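Local coordinates for latency-associated nuclear antigen (PDB 4BLG), which probably binds DNA during viral latency through the C-terminal domain described here, and associates with copies of itself, at residues P24-P29 and A96-R101; H32-F37 and F89-K94; K38-F43 and P123-P128. One frame throughout, in Å; residues are numbered along the deposited sequence.

Contact 1 of 3, residues P24-P29 and A96-R101; sequences PRLFDP and AKKLKR. With PO4 (phosphate ion), chain D.
Leu26 lays its CD2 methyl over the backbone of helix 93-110 at Leu99. CD2 of Leu26 is 3.8 Å from Leu99 CA, and it also meets Leu99 CB, so it rests on the start of the side chain. The two leucines cross at about a right angle. Farther out, the CD1 methyl of Leu99 sits 3.4 Å from Phe27 CZ, a close approach to the far end of the ring. Val63 touches both leucines, and Leu19 of helix 13-22 packs on Phe27. Leu26, Phe27 and Leu99 are buried.

A phosphate ion, probably from the crystallisation liquor, bridges the polar side. Two successive amides of the short helix 24-27 grip it. Arg25 N donates to phosphate O3 at 2.7 Å, and Leu26 N donates to O2 at 3.0 Å with an N-H...O angle of 167°. The Arg25 chain bends at chi3 (-51°), which curls the guanidinium round the phosphate. NE then bonds O3, with a weak second bond to O4, while NH2 bonds O4 at 2.6 Å. The phosphorus lies at the guanidinium edge, in its plane. Lys98 comes from the other helix. Its chain folds at chi3 and chi4 and brings NZ to within 2.7 Å of phosphate O4.

O4 is thus shared by Arg25 and Lys98, which places Arg25 NH2 and Lys98 NZ 3.9 Å apart around one anion. Lys98 NZ also donates a hydrogen bond to Gln95 OE1, a second partner that would limit its freedom. Whether DNA uses this place is not established by this structure, though it could accept a phosphate group. The arrangement is an anion site at a helix N-terminus, made of successive amides in a first helical turn plus basic side chains.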
loop_
_atom_site.group_PDB
_atom_site.type_symbol
_atom_site.label_atom_id
_atom_site.label_comp_id
_atom_site.label_asym_id
_atom_site.label_seq_id
_atom_site.Cartn_x
_atom_site.Cartn_y
_atom_site.Cartn_z
ATOM N N PRO A 24 -23.850 0.533 -6.413
ATOM C CA PRO A 24 -23.946 1.495 -7.520
ATOM C C PRO A 24 -23.181 2.797 -7.311
ATOM O O PRO A 24 -22.459 3.206 -8.211
ATOM C CB PRO A 24 -25.450 1.779 -7.617
ATOM C CG PRO A 24 -26.103 0.636 -6.944
ATOM C CD PRO A 24 -25.172 0.171 -5.881
ATOM N N ARG A 25 -23.351 3.452 -6.170
ATOM C CA ARG A 25 -22.653 4.712 -5.921
ATOM C C ARG A 25 -21.140 4.496 -5.882
ATOM O O ARG A 25 -20.385 5.203 -6.548
ATOM C CB ARG A 25 -23.132 5.362 -4.621
ATOM C CG ARG A 25 -24.555 5.930 -4.707
ATOM C CD ARG A 25 -25.114 6.346 -3.344
ATOM N NE ARG A 25 -24.994 5.284 -2.345
ATOM C CZ ARG A 25 -25.277 5.423 -1.052
ATOM N NH1 ARG A 25 -25.706 6.584 -0.572
ATOM N NH2 ARG A 25 -25.127 4.393 -0.231
ATOM N N LEU A 26 -20.704 3.511 -5.109
ATOM C CA LEU A 26 -19.281 3.231 -4.976
ATOM C C LEU A 26 -18.626 2.937 -6.331
ATOM O O LEU A 26 -17.524 3.419 -6.605
ATOM C CB LEU A 26 -19.056 2.063 -4.015
ATOM C CG LEU A 26 -17.594 1.758 -3.673
ATOM C CD1 LEU A 26 -16.909 2.973 -3.062
ATOM C CD2 LEU A 26 -17.500 0.560 -2.741
ATOM N N PHE A 27 -19.303 2.169 -7.184
ATOM C CA PHE A 27 -18.698 1.728 -8.444
ATOM C C PHE A 27 -19.220 2.440 -9.680
ATOM O O PHE A 27 -18.908 2.046 -10.800
ATOM C CB PHE A 27 -18.849 0.226 -8.612
ATOM C CG PHE A 27 -17.900 -0.556 -7.772
ATOM C CD1 PHE A 27 -16.617 -0.813 -8.219
ATOM C CD2 PHE A 27 -18.278 -1.017 -6.525
ATOM C CE1 PHE A 27 -15.732 -1.523 -7.443
ATOM C CE2 PHE A 27 -17.398 -1.732 -5.742
ATOM C CZ PHE A 27 -16.123 -1.986 -6.201
ATOM N N ASP A 28 -20.012 3.484 -9.475
ATOM C CA ASP A 28 -20.435 4.345 -10.569
ATOM C C ASP A 28 -19.211 4.773 -11.371
ATOM O O ASP A 28 -18.293 5.379 -10.815
ATOM C CB ASP A 28 -21.127 5.588 -10.018
ATOM C CG ASP A 28 -21.977 6.285 -11.054
ATOM O OD1 ASP A 28 -21.697 6.092 -12.257
ATOM O OD2 ASP A 28 -22.919 7.018 -10.666
ATOM N N PRO A 29 -19.186 4.470 -12.681
ATOM C CA PRO A 29 -18.032 4.857 -13.500
ATOM C C PRO A 29 -18.050 6.342 -13.862
ATOM O O PRO A 29 -17.066 6.858 -14.396
ATOM C CB PRO A 29 -18.180 3.998 -14.763
ATOM C CG PRO A 29 -19.454 3.205 -14.594
ATOM C CD PRO A 29 -20.234 3.841 -13.496
ATOM N N ALA A 96 -14.602 2.057 2.842
ATOM C CA ALA A 96 -13.674 0.929 2.858
ATOM C C ALA A 96 -14.358 -0.327 3.406
ATOM O O ALA A 96 -14.114 -1.432 2.922
ATOM C CB ALA A 96 -12.426 1.254 3.669
ATOM N N LYS A 97 -15.212 -0.151 4.411
ATOM C CA LYS A 97 -15.930 -1.265 5.022
ATOM C C LYS A 97 -16.821 -1.880 3.934
ATOM O O LYS A 97 -16.849 -3.103 3.738
ATOM C CB LYS A 97 -16.767 -0.775 6.224
ATOM N NZ LYS A 97 -19.867 -2.017 10.162
ATOM N N LYS A 98 -17.530 -1.006 3.217
ATOM C CA LYS A 98 -18.456 -1.413 2.141
ATOM C C LYS A 98 -17.717 -2.157 1.017
ATOM O O LYS A 98 -18.148 -3.212 0.565
ATOM C CB LYS A 98 -19.189 -0.207 1.518
ATOM C CG LYS A 98 -20.487 -0.565 0.755
ATOM C CD LYS A 98 -20.948 0.592 -0.141
ATOM C CE LYS A 98 -21.669 1.671 0.677
ATOM N NZ LYS A 98 -21.501 3.049 0.128
ATOM N N LEU A 99 -16.602 -1.586 0.580
ATOM C CA LEU A 99 -15.833 -2.116 -0.534
ATOM C C LEU A 99 -15.346 -3.507 -0.196
ATOM O O LEU A 99 -15.397 -4.415 -1.018
ATOM C CB LEU A 99 -14.623 -1.223 -0.811
ATOM C CG LEU A 99 -13.697 -1.787 -1.890
ATOM C CD1 LEU A 99 -14.469 -1.960 -3.190
ATOM C CD2 LEU A 99 -12.483 -0.907 -2.109
ATOM N N LYS A 100 -14.853 -3.660 1.026
ATOM C CA LYS A 100 -14.314 -4.932 1.467
ATOM C C LYS A 100 -15.420 -5.977 1.488
ATOM O O LYS A 100 -15.222 -7.111 1.050
ATOM C CB LYS A 100 -13.692 -4.797 2.855
ATOM C CG LYS A 100 -12.942 -6.026 3.304
ATOM C CD LYS A 100 -12.524 -5.923 4.747
ATOM C CE LYS A 100 -11.870 -7.202 5.218
ATOM N NZ LYS A 100 -12.392 -7.623 6.541
ATOM N N ARG A 101 -16.579 -5.596 2.009
ATOM C CA ARG A 101 -17.714 -6.505 2.122
ATOM C C ARG A 101 -18.140 -7.051 0.767
ATOM O O ARG A 101 -18.379 -8.254 0.612
ATOM C CB ARG A 101 -18.905 -5.791 2.755
ATOM C CG ARG A 101 -20.121 -6.686 2.994
ATOM C CD ARG A 101 -21.160 -5.938 3.820
ATOM N NE ARG A 101 -20.560 -5.696 5.122
ATOM C CZ ARG A 101 -20.367 -4.504 5.678
ATOM N NH1 ARG A 101 -20.786 -3.380 5.112
ATOM N NH2 ARG A 101 -19.762 -4.431 6.848
HETATM P P PO4 D . -23.699 1.996 -2.804
HETATM O O1 PO4 D . -24.388 0.700 -2.469
HETATM O O2 PO4 D . -22.324 1.728 -3.368
HETATM O O3 PO4 D . -24.463 2.780 -3.836
HETATM O O4 PO4 D . -23.568 2.805 -1.542
#

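Contact 2 of 3, residues H32-F37 and F89-K94; sequences HPPTHF and FVEDKK
Phe37 has CG anti to its carbonyl carbon (chi1 -66°), and this swings the ring alongside the end of strand 84-90 to meet Phe89 and Val90. Glu91 has CG anti to the backbone N (chi1 -155°) and an extended chain, which carries it along Pro34. The contact ties the loop before strand 39-45 to a strand-to-helix turn of the LANA DNA-binding domain, in which helix 93-110 packs on an antiparallel sheet.

The Phe37 ring presents an edge to the strand. Its CD2 is 3.6 Å from Val90 N, which lies near the ring plane. The same CD2 meets Phe89 CB at 3.8 Å, and the two phenylalanine side chains cross at about a right angle. One face of the Phe37 ring carries Pro34 CG, 3.6 Å above the plane and offset toward the rim. The ring is therefore held by its own loop as well as by the strand. The Phe89 ring leads away, to stack edge-to-face with Phe125 and to pack on Pro72 of the second subunit.

Pro34 and Glu91 lie alongside each other, pointing opposite ways. Pro34 CB touches Glu91 CG at 3.3 Å, so the aliphatic part of the glutamate covers the proline. The carboxylate carbon, Glu91 CD, also stays by Pro34 CB, at 3.5 Å.

No direct hydrogen bond joins the segments. Asp92 stands at the N-cap of helix 93-110, and its OD1 accepts from Gln95 N. Phe37 CA offers a CA-H...O contact to Val90 O at 3.4 Å. One water bridges the two backbones, donating to His36 O at 2.9 Å and to Glu91 O at 3.0 Å.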
loop_
_atom_site.group_PDB
_atom_site.type_symbol
_atom_site.label_atom_id
_atom_site.label_comp_id
_atom_site.label_asym_id
_atom_site.label_seq_id
_atom_site.Cartn_x
_atom_site.Cartn_y
_atom_site.Cartn_z
ATOM N N HIS A 32 -17.997 12.237 -9.552
ATOM C CA HIS A 32 -16.789 12.952 -9.146
ATOM C C HIS A 32 -16.037 12.203 -8.061
ATOM O O HIS A 32 -16.639 11.733 -7.097
ATOM C CB HIS A 32 -17.153 14.342 -8.630
ATOM C CG HIS A 32 -17.734 15.233 -9.677
ATOM N ND1 HIS A 32 -19.087 15.497 -9.768
ATOM C CD2 HIS A 32 -17.153 15.917 -10.689
ATOM C CE1 HIS A 32 -19.307 16.308 -10.782
ATOM N NE2 HIS A 32 -18.149 16.580 -11.362
ATOM N N PRO A 33 -14.706 12.097 -8.206
ATOM C CA PRO A 33 -13.963 11.421 -7.145
ATOM C C PRO A 33 -14.054 12.231 -5.874
ATOM O O PRO A 33 -14.339 13.423 -5.936
ATOM C CB PRO A 33 -12.526 11.402 -7.670
ATOM C CG PRO A 33 -12.449 12.548 -8.599
ATOM C CD PRO A 33 -13.815 12.698 -9.211
ATOM N N PRO A 34 -13.832 11.593 -4.726
ATOM C CA PRO A 34 -13.862 12.379 -3.501
ATOM C C PRO A 34 -12.661 13.313 -3.467
ATOM O O PRO A 34 -11.711 13.144 -4.235
ATOM C CB PRO A 34 -13.755 11.319 -2.411
ATOM C CG PRO A 34 -13.002 10.198 -3.049
ATOM C CD PRO A 34 -13.388 10.206 -4.496
ATOM N N THR A 35 -12.699 14.284 -2.570
ATOM C CA THR A 35 -11.646 15.281 -2.501
ATOM C C THR A 35 -10.370 14.661 -1.963
ATOM O O THR A 35 -9.279 14.981 -2.432
ATOM C CB THR A 35 -12.065 16.444 -1.614
ATOM O OG1 THR A 35 -13.259 17.027 -2.148
ATOM C CG2 THR A 35 -10.958 17.502 -1.544
ATOM N N HIS A 36 -10.517 13.768 -0.987
ATOM C CA HIS A 36 -9.379 13.070 -0.393
ATOM C C HIS A 36 -9.708 11.601 -0.172
ATOM O O HIS A 36 -10.859 11.237 0.069
ATOM C CB HIS A 36 -8.987 13.704 0.946
ATOM C CG HIS A 36 -8.561 15.134 0.840
ATOM N ND1 HIS A 36 -7.651 15.573 -0.098
ATOM C CD2 HIS A 36 -8.912 16.223 1.564
ATOM C CE1 HIS A 36 -7.465 16.873 0.048
ATOM N NE2 HIS A 36 -8.217 17.292 1.050
ATOM N N PHE A 37 -8.684 10.762 -0.259
ATOM C CA PHE A 37 -8.817 9.332 -0.021
ATOM C C PHE A 37 -8.145 8.985 1.301
ATOM O O PHE A 37 -6.930 8.807 1.355
ATOM C CB PHE A 37 -8.149 8.552 -1.152
ATOM C CG PHE A 37 -8.828 8.714 -2.476
ATOM C CD1 PHE A 37 -8.545 9.803 -3.285
ATOM C CD2 PHE A 37 -9.760 7.781 -2.911
ATOM C CE1 PHE A 37 -9.178 9.961 -4.506
ATOM C CE2 PHE A 37 -10.392 7.928 -4.135
ATOM C CZ PHE A 37 -10.099 9.021 -4.934
ATOM N N PHE A 89 -8.106 2.520 -3.159
ATOM C CA PHE A 89 -8.317 3.716 -2.356
ATOM C C PHE A 89 -9.762 4.195 -2.431
ATOM O O PHE A 89 -10.375 4.167 -3.498
ATOM C CB PHE A 89 -7.377 4.827 -2.820
ATOM C CG PHE A 89 -5.927 4.461 -2.730
ATOM C CD1 PHE A 89 -5.236 4.601 -1.537
ATOM C CD2 PHE A 89 -5.252 3.974 -3.835
ATOM C CE1 PHE A 89 -3.894 4.253 -1.447
ATOM C CE2 PHE A 89 -3.915 3.625 -3.752
ATOM C CZ PHE A 89 -3.234 3.770 -2.556
ATOM N N VAL A 90 -10.282 4.640 -1.287
ATOM C CA VAL A 90 -11.640 5.158 -1.171
ATOM C C VAL A 90 -11.657 6.338 -0.213
ATOM O O VAL A 90 -10.678 6.597 0.508
ATOM C CB VAL A 90 -12.616 4.106 -0.615
ATOM C CG1 VAL A 90 -12.786 2.955 -1.587
ATOM C CG2 VAL A 90 -12.138 3.606 0.739
ATOM N N GLU A 91 -12.782 7.043 -0.196
ATOM C CA GLU A 91 -12.898 8.272 0.582
ATOM C C GLU A 91 -12.564 8.077 2.073
ATOM O O GLU A 91 -11.817 8.877 2.657
ATOM C CB GLU A 91 -14.300 8.876 0.454
ATOM C CG GLU A 91 -14.326 10.382 0.696
ATOM C CD GLU A 91 -15.700 11.016 0.488
ATOM O OE1 GLU A 91 -16.672 10.289 0.175
ATOM O OE2 GLU A 91 -15.789 12.257 0.641
ATOM N N ASP A 92 -13.118 7.035 2.690
ATOM C CA ASP A 92 -13.095 6.921 4.150
ATOM C C ASP A 92 -13.400 5.522 4.669
ATOM O O ASP A 92 -13.519 4.570 3.889
ATOM C CB ASP A 92 -14.086 7.922 4.757
ATOM C CG ASP A 92 -15.527 7.676 4.312
ATOM O OD1 ASP A 92 -15.890 6.514 4.007
ATOM O OD2 ASP A 92 -16.304 8.653 4.269
ATOM N N LYS A 93 -13.517 5.420 5.994
ATOM C CA LYS A 93 -13.681 4.148 6.702
ATOM C C LYS A 93 -15.022 3.481 6.313
ATOM O O LYS A 93 -15.091 2.257 6.147
ATOM C CB LYS A 93 -13.581 4.376 8.228
ATOM C CG LYS A 93 -13.614 3.099 9.083
ATOM N NZ LYS A 93 -13.185 2.048 12.763
ATOM N N LYS A 94 -16.069 4.284 6.132
ATOM C CA LYS A 94 -17.369 3.761 5.703
ATOM C C LYS A 94 -17.238 3.074 4.345
ATOM O O LYS A 94 -17.611 1.913 4.180
ATOM C CB LYS A 94 -18.419 4.881 5.618
ATOM C CG LYS A 94 -19.823 4.400 5.241
ATOM C CD LYS A 94 -20.823 5.558 5.124
ATOM C CE LYS A 94 -22.260 5.049 5.040
ATOM N NZ LYS A 94 -23.263 6.145 4.880
HETATM O O HOH W 1 -11.997 11.860 2.647
#

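Contact 3 of 3, residues K38-F43 and P123-P128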
loop_
_atom_site.group_PDB
_atom_site.type_symbol
_atom_site.label_atom_id
_atom_site.label_comp_id
_atom_site.label_asym_id
_atom_site.label_seq_id
_atom_site.Cartn_x
_atom_site.Cartn_y
_atom_site.Cartn_z
ATOM N N LYS A 38 -8.934 8.891 2.367
ATOM C CA LYS A 38 -8.387 8.637 3.698
ATOM C C LYS A 38 -8.205 7.147 3.980
ATOM O O LYS A 38 -7.482 6.773 4.908
ATOM C CB LYS A 38 -9.282 9.257 4.777
ATOM C CG LYS A 38 -9.382 10.773 4.702
ATOM C CD LYS A 38 -10.211 11.346 5.847
ATOM C CE LYS A 38 -10.013 12.853 5.971
ATOM N NZ LYS A 38 -10.414 13.380 7.309
ATOM N N SER A 39 -8.850 6.295 3.186
ATOM C CA SER A 39 -8.790 4.859 3.435
ATOM C C SER A 39 -8.532 4.036 2.184
ATOM O O SER A 39 -8.541 4.539 1.060
ATOM C CB SER A 39 -10.080 4.377 4.073
ATOM O OG SER A 39 -10.434 5.170 5.183
ATOM N N ALA A 40 -8.290 2.754 2.403
ATOM C CA ALA A 40 -8.113 1.824 1.313
ATOM C C ALA A 40 -8.390 0.423 1.812
ATOM O O ALA A 40 -8.509 0.188 3.014
ATOM C CB ALA A 40 -6.707 1.915 0.760
ATOM N N VAL A 41 -8.519 -0.505 0.880
ATOM C CA VAL A 41 -8.493 -1.905 1.232
ATOM C C VAL A 41 -7.302 -2.523 0.527
ATOM O O VAL A 41 -7.132 -2.374 -0.686
ATOM C CB VAL A 41 -9.780 -2.640 0.817
ATOM C CG1 VAL A 41 -9.741 -4.080 1.316
ATOM C CG2 VAL A 41 -11.008 -1.920 1.364
ATOM N N MET A 42 -6.451 -3.182 1.294
ATOM C CA MET A 42 -5.419 -4.016 0.710
ATOM C C MET A 42 -6.009 -5.386 0.429
ATOM O O MET A 42 -6.432 -6.089 1.350
ATOM C CB MET A 42 -4.226 -4.150 1.658
ATOM C CG MET A 42 -3.096 -5.005 1.076
ATOM S SD MET A 42 -1.680 -5.154 2.176
ATOM C CE MET A 42 -0.903 -3.557 1.913
ATOM N N PHE A 43 -6.046 -5.755 -0.847
ATOM C CA PHE A 43 -6.441 -7.099 -1.230
ATOM C C PHE A 43 -5.172 -7.864 -1.552
ATOM O O PHE A 43 -4.367 -7.401 -2.341
ATOM C CB PHE A 43 -7.367 -7.090 -2.451
ATOM C CG PHE A 43 -8.704 -6.474 -2.192
ATOM C CD1 PHE A 43 -9.677 -7.164 -1.473
ATOM C CD2 PHE A 43 -9.005 -5.213 -2.686
ATOM C CE1 PHE A 43 -10.919 -6.593 -1.232
ATOM C CE2 PHE A 43 -10.236 -4.639 -2.453
ATOM C CZ PHE A 43 -11.199 -5.326 -1.722
ATOM N N PRO A 123 -2.890 12.237 7.075
ATOM C CA PRO A 123 -4.306 12.624 7.088
ATOM C C PRO A 123 -5.124 11.956 5.984
ATOM O O PRO A 123 -6.338 11.839 6.116
ATOM C CB PRO A 123 -4.244 14.131 6.830
ATOM C CG PRO A 123 -3.056 14.298 5.966
ATOM C CD PRO A 123 -2.053 13.302 6.481
ATOM N N TYR A 124 -4.457 11.567 4.901
ATOM C CA TYR A 124 -5.068 10.842 3.791
ATOM C C TYR A 124 -3.937 10.381 2.899
ATOM O O TYR A 124 -2.795 10.767 3.096
ATOM C CB TYR A 124 -6.046 11.706 2.987
ATOM C CG TYR A 124 -5.619 13.145 2.813
ATOM C CD1 TYR A 124 -4.565 13.488 1.976
ATOM C CD2 TYR A 124 -6.281 14.165 3.486
ATOM C CE1 TYR A 124 -4.177 14.813 1.825
ATOM C CE2 TYR A 124 -5.900 15.485 3.337
ATOM C CZ TYR A 124 -4.850 15.803 2.508
ATOM O OH TYR A 124 -4.481 17.122 2.365
ATOM N N PHE A 125 -4.245 9.544 1.919
ATOM C CA PHE A 125 -3.207 9.030 1.043
ATOM C C PHE A 125 -2.743 10.118 0.087
ATOM O O PHE A 125 -3.511 11.016 -0.255
ATOM C CB PHE A 125 -3.701 7.804 0.293
ATOM C CG PHE A 125 -3.773 6.572 1.146
ATOM C CD1 PHE A 125 -2.633 5.838 1.414
ATOM C CD2 PHE A 125 -4.971 6.149 1.681
ATOM C CE1 PHE A 125 -2.687 4.707 2.193
ATOM C CE2 PHE A 125 -5.030 5.012 2.465
ATOM C CZ PHE A 125 -3.885 4.297 2.723
ATOM N N PRO A 126 -1.469 10.047 -0.336
ATOM C CA PRO A 126 -0.841 11.106 -1.129
ATOM C C PRO A 126 -1.257 11.079 -2.600
ATOM O O PRO A 126 -0.406 11.015 -3.480
ATOM C CB PRO A 126 0.647 10.794 -0.984
ATOM C CG PRO A 126 0.686 9.304 -0.857
ATOM C CD PRO A 126 -0.551 8.919 -0.100
ATOM N N LEU A 127 -2.560 11.124 -2.854
ATOM C CA LEU A 127 -3.067 11.320 -4.205
ATOM C C LEU A 127 -3.468 12.786 -4.375
ATOM O O LEU A 127 -3.941 13.420 -3.433
ATOM C CB LEU A 127 -4.267 10.413 -4.459
ATOM C CG LEU A 127 -4.004 8.929 -4.200
ATOM C CD1 LEU A 127 -5.245 8.261 -3.646
ATOM C CD2 LEU A 127 -3.546 8.243 -5.470
ATOM N N PRO A 128 -3.271 13.332 -5.579
ATOM C CA PRO A 128 -3.570 14.740 -5.869
ATOM C C PRO A 128 -5.015 15.146 -5.599
ATOM O O PRO A 128 -5.889 14.307 -5.361
ATOM C CB PRO A 128 -3.271 14.863 -7.367
ATOM C CG PRO A 128 -3.196 13.470 -7.866
ATOM C CD PRO A 128 -2.687 12.654 -6.743
#
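Phe125 drives one corner of its ring against the backbone of strand 39-45, and this is the tight part of the contact. Its CE2 lies 3.6 Å from Ser39 C, which sits near the ring plane, so an edge meets the peptide. CE2 is also 3.9 Å from the Ala40 CB methyl. With CG anti to the carbonyl carbon (chi1 -75°), the ring reaches the strand even though its CB leaves the backbone at the flank. Met42 of the second subunit also packs on this ring. Ser39, Ala40 and Phe125 are buried.

The side toward solvent is looser. Lys38 is exposed, and its extended chain passes the Pro123 carbonyl. Lys38 CG is 3.5 Å from Pro123 O and 3.9 Å from Tyr124 CB. The lysine side chain touches with its methylenes; its CA also meets Tyr124 CB. The Tyr124 ring leads away from the strand. Pro123 CG stands 3.9 Å above one face, over the ring centre, and His36 stacks with the ring as well.

No hydrogen bond links the two segments directly. Past Phe125 the chain folds into an inverse gamma turn centred on Pro126, with a weak Leu127 N to Phe125 O bond. Pro126 packs on Ser44 of the second subunit.

Strand 39-45 runs antiparallel between strands 84-90 and 115-122, and residues 123-128 continue from the latter. Ser39 and Val41 touch helix 93-110, while Ala40 faces the other way, onto Phe89.

Overall arrangement
Contacts 1 and 2 both use helix 93-110, and they meet where Ala96 and Leu99 pack on Val90. The same two residues pack on Val41 of contact 3. Contact 1 joins two helices: its apolar half is buried, and its basic half holds an anion near the surface. Contacts 2 and 3 lie closer, centres about 8 Å apart, at neighbouring strands. Probable backbone bonds, Phe37 O with Phe125 N and Glu91 O with Lys38 N, join them. In both, a phenylalanine ring edge meets strand backbone, with a charged residue's aliphatic chain at the outer side. Both touch the second subunit; no other chain touches contact 1. Only contact 3 is partly buried.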